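PDB 1TU9: hypothetical protein PA3967, which binds heme b as a member of the globin family and may serve as an oxygen carrier, although its function has not been established. Local coordinates for residues A[11-16]-A[115-120]; A[20-25]-A[99-104]; A[29-32]-A[36-39]. One frame throughout, in Å; residues are numbered along the deposited sequence. Where two conformers were deposited one is given.

All three contacts join helices of one globin fold and are nested along the chain: contact 3 within contact 2, contact 2 within contact 1. Contacts 1 and 2 are largely buried and lie side by side, with V102 touching both S12 and W117. Contact 3, across the chain's centre from contact 1, is only partly buried: F30 and I37 face the heme, R38 the surface. Contacts 2 and 3 share helix 22-32, and H29 meets E104 between them. The chemistry differs accordingly: a buried indole-hydroxyl bond in contact 1, apolar packing beside an acidic pair in contact 2, and in contact 3 a CH-pi contact and an exposed arginine bonded to a carbonyl of the last turn of helix 22-32.

Contact 1. Residues A[11-16]-A[115-120]; sequences QSYGRC and DAWRDV
S12 and Y13 receive the indole of W117, joining helix 5-17 to helix 111-130, the first and last helices of this globin fold, which correspond to its A and H helices. S12 comes first. Its OG lies anti to the backbone N (chi1 173°) and points at the pyrrole side of the tryptophan. W117 NE1 donates to S12 OG at 2.9 Å, nearly straight at 171°, with the oxygen practically in the indole plane. The same hydroxyl is hydrogen-bonded to D106, and D106 also forms a salt bridge with R15 one turn further along. The buried indole N-H thus reaches a polar partner that is itself held by an acid, a chain of bonds that should fix the rotation of the ring.

Y13 takes the other end of the indole. Its ring approaches the benzo edge of W117, with Y13 CD1 3.6 Å from W117 CH2, and the two planes stand at 76°. The phenol end passes on to helix 46-64, where Y13 OH is hydrogen-bonded to the carbonyl of R54. I57 of that helix touches both aromatic side chains, while V102 of helix 90-105 packs on S12 and W117. At the root of the tyrosine, Y13 CB rests 3.8 Å from W117 CZ2.

Contact 2. Residues A[20-25]-A[99-104]; sequences TGFFDD and LMAVAE. With EDO (1,2-ethanediol), chain E.
F22 packs onto A101 and V102 where helix 22-32 passes close to helix 90-105, the B and G helices of a globin. The backbones come near: the CA atoms of D25 and A101 are 5.9 Å apart, and the small methyl of A101 points into the crossing. On the tight side, F22 has CG anti to its backbone N (chi1 174°), which swings the ring across to the other helix. There F22 CE1 lies 3.6 Å from A101 CB, and the ring edge runs along the backbone, with V102 N 3.8 Å from F22 CE1 near the ring plane. V102 CG2 is a looser neighbour, 4.1 Å from F22 CE1. C16 and L98 also pack on this phenylalanine. G21, at the N-cap position with a positive phi, starts the helix that delivers it.

The other side is looser and more open to solvent. D25 and the exposed E104 bring like charges together, with D25 OD2 3.9 Å from E104 OE1 and their carboxylate planes strongly turned from each other. Away from helix 90-105, an ethanediol, probably from the crystallisation liquor, donates from O1 to D24 O at 2.8 Å and is also hydrogen-bonded to K50; it does not bridge the two segments.

Each acid has a partner of its own: D25 forms a salt bridge with R28, and E104 is hydrogen-bonded to H29. The acidic pair is therefore probably tolerated through these neighbours, while attraction between the two segments rests on apolar packing.

Contact 3. Residues A[29-32]-A[36-39]; sequences HFLA and QIRA. With HEM (protoporphyrin IX containing Fe), chain B.
F30 carries its CG anti to the backbone N (chi1 -172°), and I37 does the same with CG2; these two torsions bring the isoleucine methyl onto the phenylalanine ring. I37 CG2 sits 3.7 Å above the centroid of the F30 ring, almost exactly on the ring normal, a clean CH-pi contact. The other branch of I37 reaches past the ring, with I37 CD1 3.7 Å from F30 CE1, and continues to the porphyrin, where I37 CD1 is 3.7 Å from the vinyl carbon CBC. F30 meets the heme with its edge: CZ lies 3.7 Å from the methyl CMC. Both residues thus line the heme pocket, and F30 also touches the bound propanoic acid.

The outer half joins a polar bond to aliphatic packing. R38 bends at chi3 (-67°), bringing its guanidinium back to the end of helix 22-32, where R38 NH1 donates to L31 O at 2.9 Å. The bond is bent, 143° at the hydrogen, and the carbonyl oxygen lies somewhat out of the guanidinium plane. One end of the arginine thereby holds a carbonyl of the helix's last turn, while R38 CG packs 4.1 Å from L31 CB. L31 CD2 lies 3.9 Å from R38 CA and packs more loosely on I37 CG2.

In this all-helical chain the contact closes the short corner between helices 22-32 and 35-40, the B and C helices of a globin. Helix 90-105 backs it: W94 meets F30 edge-to-face, and A97 packs against both H29 and F30.

Contact 1. Residues A[11-16]-A[115-120]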
loop_
_atom_site.group_PDB
_atom_site.type_symbol
_atom_site.label_atom_id
_atom_site.label_comp_id
_atom_site.label_asym_id
_atom_site.label_seq_id
_atom_site.Cartn_x
_atom_site.Cartn_y
_atom_site.Cartn_z
ATOM N N GLN A 11 -11.458 -6.671 -7.302
ATOM C CA GLN A 11 -12.382 -6.024 -8.233
ATOM C C GLN A 11 -12.150 -4.520 -8.229
ATOM O O GLN A 11 -12.057 -3.881 -9.280
ATOM C CB GLN A 11 -13.816 -6.341 -7.837
ATOM C CG GLN A 11 -14.193 -7.813 -8.028
ATOM C CD GLN A 11 -15.533 -8.172 -7.442
ATOM O OE1 GLN A 11 -16.382 -7.299 -7.257
ATOM N NE2 GLN A 11 -15.737 -9.453 -7.158
ATOM N N SER A 12 -12.017 -3.961 -7.036
ATOM C CA SER A 12 -11.759 -2.533 -6.879
ATOM C C SER A 12 -10.410 -2.129 -7.475
ATOM O O SER A 12 -10.311 -1.124 -8.191
ATOM C CB SER A 12 -11.835 -2.161 -5.406
ATOM O OG SER A 12 -11.440 -0.824 -5.184
ATOM N N TYR A 13 -9.381 -2.919 -7.222
ATOM C CA TYR A 13 -8.049 -2.603 -7.706
ATOM C C TYR A 13 -7.998 -2.657 -9.231
ATOM O O TYR A 13 -7.276 -1.896 -9.845
ATOM C CB TYR A 13 -7.041 -3.565 -7.113
ATOM C CG TYR A 13 -5.581 -3.195 -7.302
ATOM C CD1 TYR A 13 -5.111 -1.925 -6.993
ATOM C CD2 TYR A 13 -4.663 -4.148 -7.712
ATOM C CE1 TYR A 13 -3.764 -1.616 -7.106
ATOM C CE2 TYR A 13 -3.309 -3.845 -7.831
ATOM C CZ TYR A 13 -2.871 -2.574 -7.525
ATOM O OH TYR A 13 -1.533 -2.230 -7.596
ATOM N N GLY A 14 -8.768 -3.544 -9.854
ATOM C CA GLY A 14 -8.856 -3.565 -11.299
ATOM C C GLY A 14 -9.404 -2.271 -11.843
ATOM O O GLY A 14 -8.863 -1.719 -12.805
ATOM N N ARG A 15 -10.468 -1.764 -11.234
ATOM C CA ARG A 15 -11.009 -0.470 -11.623
ATOM C C ARG A 15 -10.004 0.656 -11.360
ATOM O O ARG A 15 -9.897 1.570 -12.159
ATOM C CB ARG A 15 -12.338 -0.186 -10.931
ATOM C CG ARG A 15 -13.461 -1.114 -11.368
ATOM C CD ARG A 15 -14.822 -0.775 -10.791
ATOM N NE ARG A 15 -14.896 -0.971 -9.353
ATOM C CZ ARG A 15 -15.275 -2.083 -8.738
ATOM N NH1 ARG A 15 -15.585 -3.178 -9.405
ATOM N NH2 ARG A 15 -15.292 -2.095 -7.420
ATOM N N CYS A 16 -9.254 0.587 -10.264
ATOM C CA CYS A 16 -8.276 1.620 -9.950
ATOM C C CYS A 16 -7.145 1.651 -10.970
ATOM O O CYS A 16 -6.756 2.720 -11.446
ATOM C CB CYS A 16 -7.686 1.411 -8.559
ATOM S SG CYS A 16 -8.808 1.762 -7.190
ATOM N N ASP A 115 -13.741 -0.889 3.663
ATOM C CA ASP A 115 -13.423 -1.804 4.771
ATOM C C ASP A 115 -12.676 -3.038 4.297
ATOM O O ASP A 115 -11.833 -3.589 5.012
ATOM C CB ASP A 115 -14.689 -2.229 5.520
ATOM C CG ASP A 115 -14.986 -1.352 6.700
ATOM O OD1 ASP A 115 -16.092 -1.458 7.256
ATOM O OD2 ASP A 115 -14.179 -0.520 7.151
ATOM N N ALA A 116 -12.987 -3.499 3.096
ATOM C CA ALA A 116 -12.249 -4.621 2.541
ATOM C C ALA A 116 -10.789 -4.239 2.286
ATOM O O ALA A 116 -9.886 -5.001 2.596
ATOM C CB ALA A 116 -12.915 -5.129 1.268
ATOM N N TRP A 117 -10.556 -3.048 1.747
ATOM C CA TRP A 117 -9.185 -2.578 1.560
ATOM C C TRP A 117 -8.447 -2.500 2.892
ATOM O O TRP A 117 -7.309 -2.940 3.000
ATOM C CB TRP A 117 -9.159 -1.206 0.881
ATOM C CG TRP A 117 -9.207 -1.246 -0.614
ATOM C CD1 TRP A 117 -10.278 -1.003 -1.419
ATOM C CD2 TRP A 117 -8.115 -1.544 -1.482
ATOM N NE1 TRP A 117 -9.910 -1.123 -2.737
ATOM C CE2 TRP A 117 -8.581 -1.453 -2.801
ATOM C CE3 TRP A 117 -6.769 -1.864 -1.274
ATOM C CZ2 TRP A 117 -7.757 -1.655 -3.899
ATOM C CZ3 TRP A 117 -5.957 -2.086 -2.357
ATOM C CH2 TRP A 117 -6.453 -1.970 -3.661
ATOM N N ARG A 118 -9.076 -1.926 3.902
ATOM C CA ARG A 118 -8.417 -1.787 5.200
ATOM C C ARG A 118 -8.082 -3.139 5.811
ATOM O O ARG A 118 -7.001 -3.331 6.364
ATOM C CB ARG A 118 -9.248 -0.895 6.132
ATOM C CG ARG A 118 -9.147 0.569 5.706
ATOM C CD ARG A 118 -9.701 1.594 6.679
ATOM N NE ARG A 118 -9.391 2.956 6.250
ATOM C CZ ARG A 118 -8.253 3.606 6.521
ATOM N NH1 ARG A 118 -7.298 3.050 7.260
ATOM N NH2 ARG A 118 -8.077 4.829 6.048
ATOM N N ASP A 119 -8.993 -4.091 5.675
ATOM C CA ASP A 119 -8.815 -5.438 6.219
ATOM C C ASP A 119 -7.716 -6.183 5.464
ATOM O O ASP A 119 -6.766 -6.702 6.066
ATOM C CB ASP A 119 -10.177 -6.138 6.124
ATOM C CG ASP A 119 -10.210 -7.522 6.692
ATOM O OD1 ASP A 119 -9.165 -8.139 7.028
ATOM O OD2 ASP A 119 -11.313 -8.087 6.771
ATOM N N VAL A 120 -7.823 -6.205 4.139
ATOM C CA VAL A 120 -6.894 -6.950 3.310
ATOM C C VAL A 120 -5.484 -6.349 3.374
ATOM O O VAL A 120 -4.506 -7.069 3.530
ATOM C CB VAL A 120 -7.405 -7.072 1.854
ATOM C CG1 VAL A 120 -6.333 -7.617 0.919
ATOM C CG2 VAL A 120 -8.660 -7.946 1.827
#

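Contact 2. Residues A[20-25]-A[99-104]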
loop_
_atom_site.group_PDB
_atom_site.type_symbol
_atom_site.label_atom_id
_atom_site.label_comp_id
_atom_site.label_asym_id
_atom_site.label_seq_id
_atom_site.Cartn_x
_atom_site.Cartn_y
_atom_site.Cartn_z
ATOM N N THR A 20 -6.666 6.286 -15.120
ATOM C CA THR A 20 -5.472 7.111 -15.171
ATOM C C THR A 20 -5.391 7.991 -13.926
ATOM O O THR A 20 -6.385 8.465 -13.397
ATOM C CB THR A 20 -5.442 7.999 -16.430
ATOM O OG1 THR A 20 -6.636 8.790 -16.479
ATOM C CG2 THR A 20 -5.414 7.151 -17.708
ATOM N N GLY A 21 -4.172 8.182 -13.471
ATOM C CA GLY A 21 -3.901 9.055 -12.354
ATOM C C GLY A 21 -3.969 8.388 -10.994
ATOM O O GLY A 21 -3.655 9.033 -10.018
ATOM N N PHE A 22 -4.346 7.113 -10.924
ATOM C CA PHE A 22 -4.500 6.447 -9.624
ATOM C C PHE A 22 -3.212 6.496 -8.796
ATOM O O PHE A 22 -3.231 6.910 -7.637
ATOM C CB PHE A 22 -4.971 5.000 -9.828
ATOM C CG PHE A 22 -5.028 4.193 -8.551
ATOM C CD1 PHE A 22 -5.932 4.499 -7.548
ATOM C CD2 PHE A 22 -4.152 3.151 -8.347
ATOM C CE1 PHE A 22 -5.971 3.755 -6.373
ATOM C CE2 PHE A 22 -4.192 2.427 -7.174
ATOM C CZ PHE A 22 -5.103 2.729 -6.196
ATOM N N PHE A 23 -2.102 6.061 -9.386
ATOM C CA PHE A 23 -0.838 6.013 -8.664
ATOM C C PHE A 23 -0.241 7.398 -8.471
ATOM O O PHE A 23 0.396 7.655 -7.454
ATOM C CB PHE A 23 0.142 5.060 -9.352
ATOM C CG PHE A 23 -0.297 3.639 -9.273
ATOM C CD1 PHE A 23 -0.139 2.928 -8.098
ATOM C CD2 PHE A 23 -0.922 3.020 -10.341
ATOM C CE1 PHE A 23 -0.580 1.603 -7.998
ATOM C CE2 PHE A 23 -1.364 1.698 -10.246
ATOM C CZ PHE A 23 -1.186 1.009 -9.063
ATOM N N ASP A 24 -0.470 8.308 -9.415
ATOM C CA ASP A 24 -0.073 9.709 -9.231
ATOM C C ASP A 24 -0.762 10.278 -7.998
ATOM O O ASP A 24 -0.148 10.939 -7.157
ATOM C CB ASP A 24 -0.495 10.581 -10.423
ATOM C CG ASP A 24 0.268 10.295 -11.682
ATOM O OD1 ASP A 24 1.370 9.700 -11.632
ATOM O OD2 ASP A 24 -0.195 10.698 -12.773
ATOM N N ASP A 25 -2.064 10.051 -7.908
ATOM C CA ASP A 25 -2.839 10.580 -6.801
ATOM C C ASP A 25 -2.436 9.931 -5.474
ATOM O O ASP A 25 -2.316 10.624 -4.471
ATOM C CB ASP A 25 -4.342 10.421 -7.043
ATOM C CG ASP A 25 -4.869 11.364 -8.076
ATOM O OD1 ASP A 25 -4.178 12.349 -8.410
ATOM O OD2 ASP A 25 -5.999 11.203 -8.560
ATOM N N LEU A 99 -6.619 4.684 0.549
ATOM C CA LEU A 99 -8.066 4.761 0.603
ATOM C C LEU A 99 -8.609 6.002 -0.097
ATOM O O LEU A 99 -9.656 5.941 -0.749
ATOM C CB LEU A 99 -8.551 4.667 2.050
ATOM C CG LEU A 99 -8.779 3.233 2.536
ATOM C CD1 LEU A 99 -10.018 2.679 1.859
ATOM C CD2 LEU A 99 -7.614 2.267 2.302
ATOM N N MET A 100 -7.897 7.116 0.010
ATOM C CA MET A 100 -8.298 8.329 -0.692
ATOM C C MET A 100 -8.199 8.132 -2.210
ATOM O O MET A 100 -9.112 8.507 -2.944
ATOM C CB MET A 100 -7.437 9.502 -0.236
ATOM C CG MET A 100 -8.069 10.842 -0.458
ATOM S SD MET A 100 -7.024 12.140 0.208
ATOM C CE MET A 100 -7.804 13.533 -0.526
ATOM N N ALA A 101 -7.105 7.531 -2.674
ATOM C CA ALA A 101 -6.926 7.257 -4.104
ATOM C C ALA A 101 -7.983 6.278 -4.641
ATOM O O ALA A 101 -8.505 6.468 -5.734
ATOM C CB ALA A 101 -5.536 6.742 -4.371
ATOM N N VAL A 102 -8.340 5.281 -3.842
ATOM C CA VAL A 102 -9.382 4.337 -4.210
ATOM C C VAL A 102 -10.724 5.067 -4.336
ATOM O O VAL A 102 -11.448 4.886 -5.306
ATOM C CB VAL A 102 -9.490 3.177 -3.190
ATOM C CG1 VAL A 102 -10.738 2.350 -3.440
ATOM C CG2 VAL A 102 -8.283 2.283 -3.263
ATOM N N ALA A 103 -11.055 5.917 -3.373
ATOM C CA ALA A 103 -12.311 6.669 -3.430
ATOM C C ALA A 103 -12.380 7.560 -4.680
ATOM O O ALA A 103 -13.463 7.777 -5.247
ATOM C CB ALA A 103 -12.488 7.496 -2.170
ATOM N N GLU A 104 -11.230 8.052 -5.125
ATOM C CA GLU A 104 -11.163 8.944 -6.270
ATOM C C GLU A 104 -11.183 8.218 -7.602
ATOM O O GLU A 104 -11.582 8.801 -8.610
ATOM C CB GLU A 104 -9.887 9.778 -6.175
ATOM C CG GLU A 104 -9.937 10.767 -5.028
ATOM C CD GLU A 104 -8.593 11.363 -4.654
ATOM O OE1 GLU A 104 -7.539 10.818 -5.024
ATOM O OE2 GLU A 104 -8.607 12.389 -3.940
HETATM C C1 EDO E . 3.382 12.401 -7.046
HETATM O O1 EDO E . 2.522 11.568 -7.795
HETATM C C2 EDO E . 4.786 11.844 -7.098
HETATM O O2 EDO E . 5.237 11.819 -8.436
#

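Contact 3. Residues A[29-32]-A[36-39]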
loop_
_atom_site.group_PDB
_atom_site.type_symbol
_atom_site.label_atom_id
_atom_site.label_comp_id
_atom_site.label_asym_id
_atom_site.label_seq_id
_atom_site.Cartn_x
_atom_site.Cartn_y
_atom_site.Cartn_z
ATOM N N HIS A 29 -1.072 12.194 -2.337
ATOM C CA HIS A 29 -1.678 12.180 -1.010
ATOM C C HIS A 29 -0.680 11.715 0.063
ATOM O O HIS A 29 -0.629 12.259 1.159
ATOM C CB HIS A 29 -2.880 11.251 -0.959
ATOM C CG HIS A 29 -3.956 11.585 -1.938
ATOM N ND1 HIS A 29 -4.375 12.870 -2.193
ATOM C CD2 HIS A 29 -4.746 10.779 -2.681
ATOM C CE1 HIS A 29 -5.368 12.839 -3.070
ATOM N NE2 HIS A 29 -5.602 11.584 -3.391
ATOM N N PHE A 30 0.083 10.683 -0.264
ATOM C CA PHE A 30 1.024 10.089 0.679
ATOM C C PHE A 30 2.131 11.094 1.038
ATOM O O PHE A 30 2.416 11.327 2.214
ATOM C CB PHE A 30 1.586 8.813 0.050
ATOM C CG PHE A 30 2.440 7.960 0.973
ATOM C CD1 PHE A 30 2.175 7.826 2.327
ATOM C CD2 PHE A 30 3.472 7.222 0.440
ATOM C CE1 PHE A 30 2.972 6.995 3.138
ATOM C CE2 PHE A 30 4.250 6.389 1.238
ATOM C CZ PHE A 30 3.982 6.277 2.581
ATOM N N LEU A 31 2.727 11.712 0.031
ATOM C CA LEU A 31 3.760 12.721 0.268
ATOM C C LEU A 31 3.214 13.902 1.068
ATOM O O LEU A 31 3.899 14.434 1.941
ATOM C CB LEU A 31 4.334 13.230 -1.051
ATOM C CG LEU A 31 5.132 12.227 -1.860
ATOM C CD1 LEU A 31 5.335 12.709 -3.298
ATOM C CD2 LEU A 31 6.426 12.015 -1.182
ATOM N N ALA A 32 1.979 14.312 0.782
ATOM C CA ALA A 32 1.387 15.469 1.450
ATOM C C ALA A 32 1.122 15.208 2.925
ATOM O O ALA A 32 1.022 16.150 3.712
ATOM C CB ALA A 32 0.103 15.861 0.757
ATOM N N GLN A 36 7.923 13.566 6.966
ATOM C CA GLN A 36 8.715 12.347 7.038
ATOM C C GLN A 36 8.638 11.537 5.751
ATOM O O GLN A 36 9.618 10.916 5.344
ATOM C CB GLN A 36 8.266 11.468 8.195
ATOM C CG GLN A 36 8.532 12.050 9.573
ATOM C CD GLN A 36 8.073 11.128 10.680
ATOM O OE1 GLN A 36 8.464 9.963 10.729
ATOM N NE2 GLN A 36 7.223 11.640 11.561
ATOM N N ILE A 37 7.471 11.524 5.122
ATOM C CA ILE A 37 7.291 10.797 3.875
ATOM C C ILE A 37 8.034 11.507 2.752
ATOM O O ILE A 37 8.734 10.875 1.975
ATOM C CB ILE A 37 5.796 10.657 3.507
ATOM C CG1 ILE A 37 4.986 10.042 4.640
ATOM C CG2 ILE A 37 5.642 9.813 2.246
ATOM C CD1 ILE A 37 5.490 8.751 5.132
ATOM N N ARG A 38 7.882 12.822 2.679
ATOM C CA ARG A 38 8.619 13.594 1.684
ATOM C C ARG A 38 10.128 13.388 1.810
ATOM O O ARG A 38 10.821 13.232 0.806
ATOM C CB ARG A 38 8.281 15.069 1.802
ATOM C CG ARG A 38 6.856 15.329 1.455
ATOM C CD ARG A 38 6.457 16.779 1.393
ATOM N NE ARG A 38 6.490 17.489 2.675
ATOM C CZ ARG A 38 5.487 17.558 3.548
ATOM N NH1 ARG A 38 4.360 16.894 3.367
ATOM N NH2 ARG A 38 5.632 18.291 4.643
ATOM N N ALA A 39 10.645 13.362 3.034
ATOM C CA ALA A 39 12.089 13.161 3.236
ATOM C C ALA A 39 12.539 11.791 2.757
ATOM O O ALA A 39 13.608 11.647 2.164
ATOM C CB ALA A 39 12.451 13.357 4.707
HETATM C CHA HEM B . 10.659 0.878 -1.551
HETATM C CHB HEM B . 6.305 -1.432 -1.219
HETATM C CHC HEM B . 5.341 1.105 2.674
HETATM C CHD HEM B . 9.119 3.989 1.857
HETATM C C1A HEM B . 9.595 -0.013 -1.729
HETATM C C2A HEM B . 9.543 -1.107 -2.690
HETATM C C3A HEM B . 8.364 -1.726 -2.613
HETATM C C4A HEM B . 7.579 -1.074 -1.593
HETATM C CMA HEM B . 7.916 -2.939 -3.461
HETATM C CAA HEM B . 10.687 -1.489 -3.635
HETATM C CBA HEM B . 11.300 -2.815 -3.162
HETATM C CGA HEM B . 11.539 -2.871 -1.666
HETATM O O1A HEM B . 12.411 -2.125 -1.164
HETATM O O2A HEM B . 10.873 -3.673 -0.955
HETATM C C1B HEM B . 5.644 -0.983 -0.115
HETATM C C2B HEM B . 4.360 -1.415 0.417
HETATM C C3B HEM B . 4.094 -0.711 1.513
HETATM C C4B HEM B . 5.227 0.202 1.677
HETATM C CMB HEM B . 3.456 -2.500 -0.216
HETATM C CAB HEM B . 2.834 -0.788 2.418
HETATM C CBB HEM B . 2.261 -1.947 2.758
HETATM C C1C HEM B . 6.243 2.140 2.723
HETATM C C2C HEM B . 6.105 3.249 3.610
HETATM C C3C HEM B . 7.120 4.074 3.381
HETATM C C4C HEM B . 7.943 3.489 2.351
HETATM C CMC HEM B . 4.962 3.399 4.616
HETATM C CAC HEM B . 7.354 5.386 4.139
HETATM C CBC HEM B . 7.917 6.442 3.573
HETATM C C1D HEM B . 9.905 3.426 0.898
HETATM C C2D HEM B . 11.129 4.005 0.444
HETATM C C3D HEM B . 11.639 3.070 -0.623
HETATM C C4D HEM B . 10.659 2.001 -0.726
HETATM C CMD HEM B . 11.774 5.303 0.938
HETATM C CAD HEM B . 12.923 3.318 -1.425
HETATM C CBD HEM B . 12.648 4.414 -2.469
HETATM C CGD HEM B . 13.911 4.784 -3.225
HETATM O O1D HEM B . 14.818 5.401 -2.608
HETATM O O2D HEM B . 14.031 4.459 -4.438
HETATM N NA HEM B . 8.372 -0.042 -1.094
HETATM N NB HEM B . 6.160 0.005 0.688
HETATM N NC HEM B . 7.372 2.298 1.951
HETATM N ND HEM B . 9.660 2.260 0.202
HETATM FE FE HEM B . 8.010 1.086 0.405
#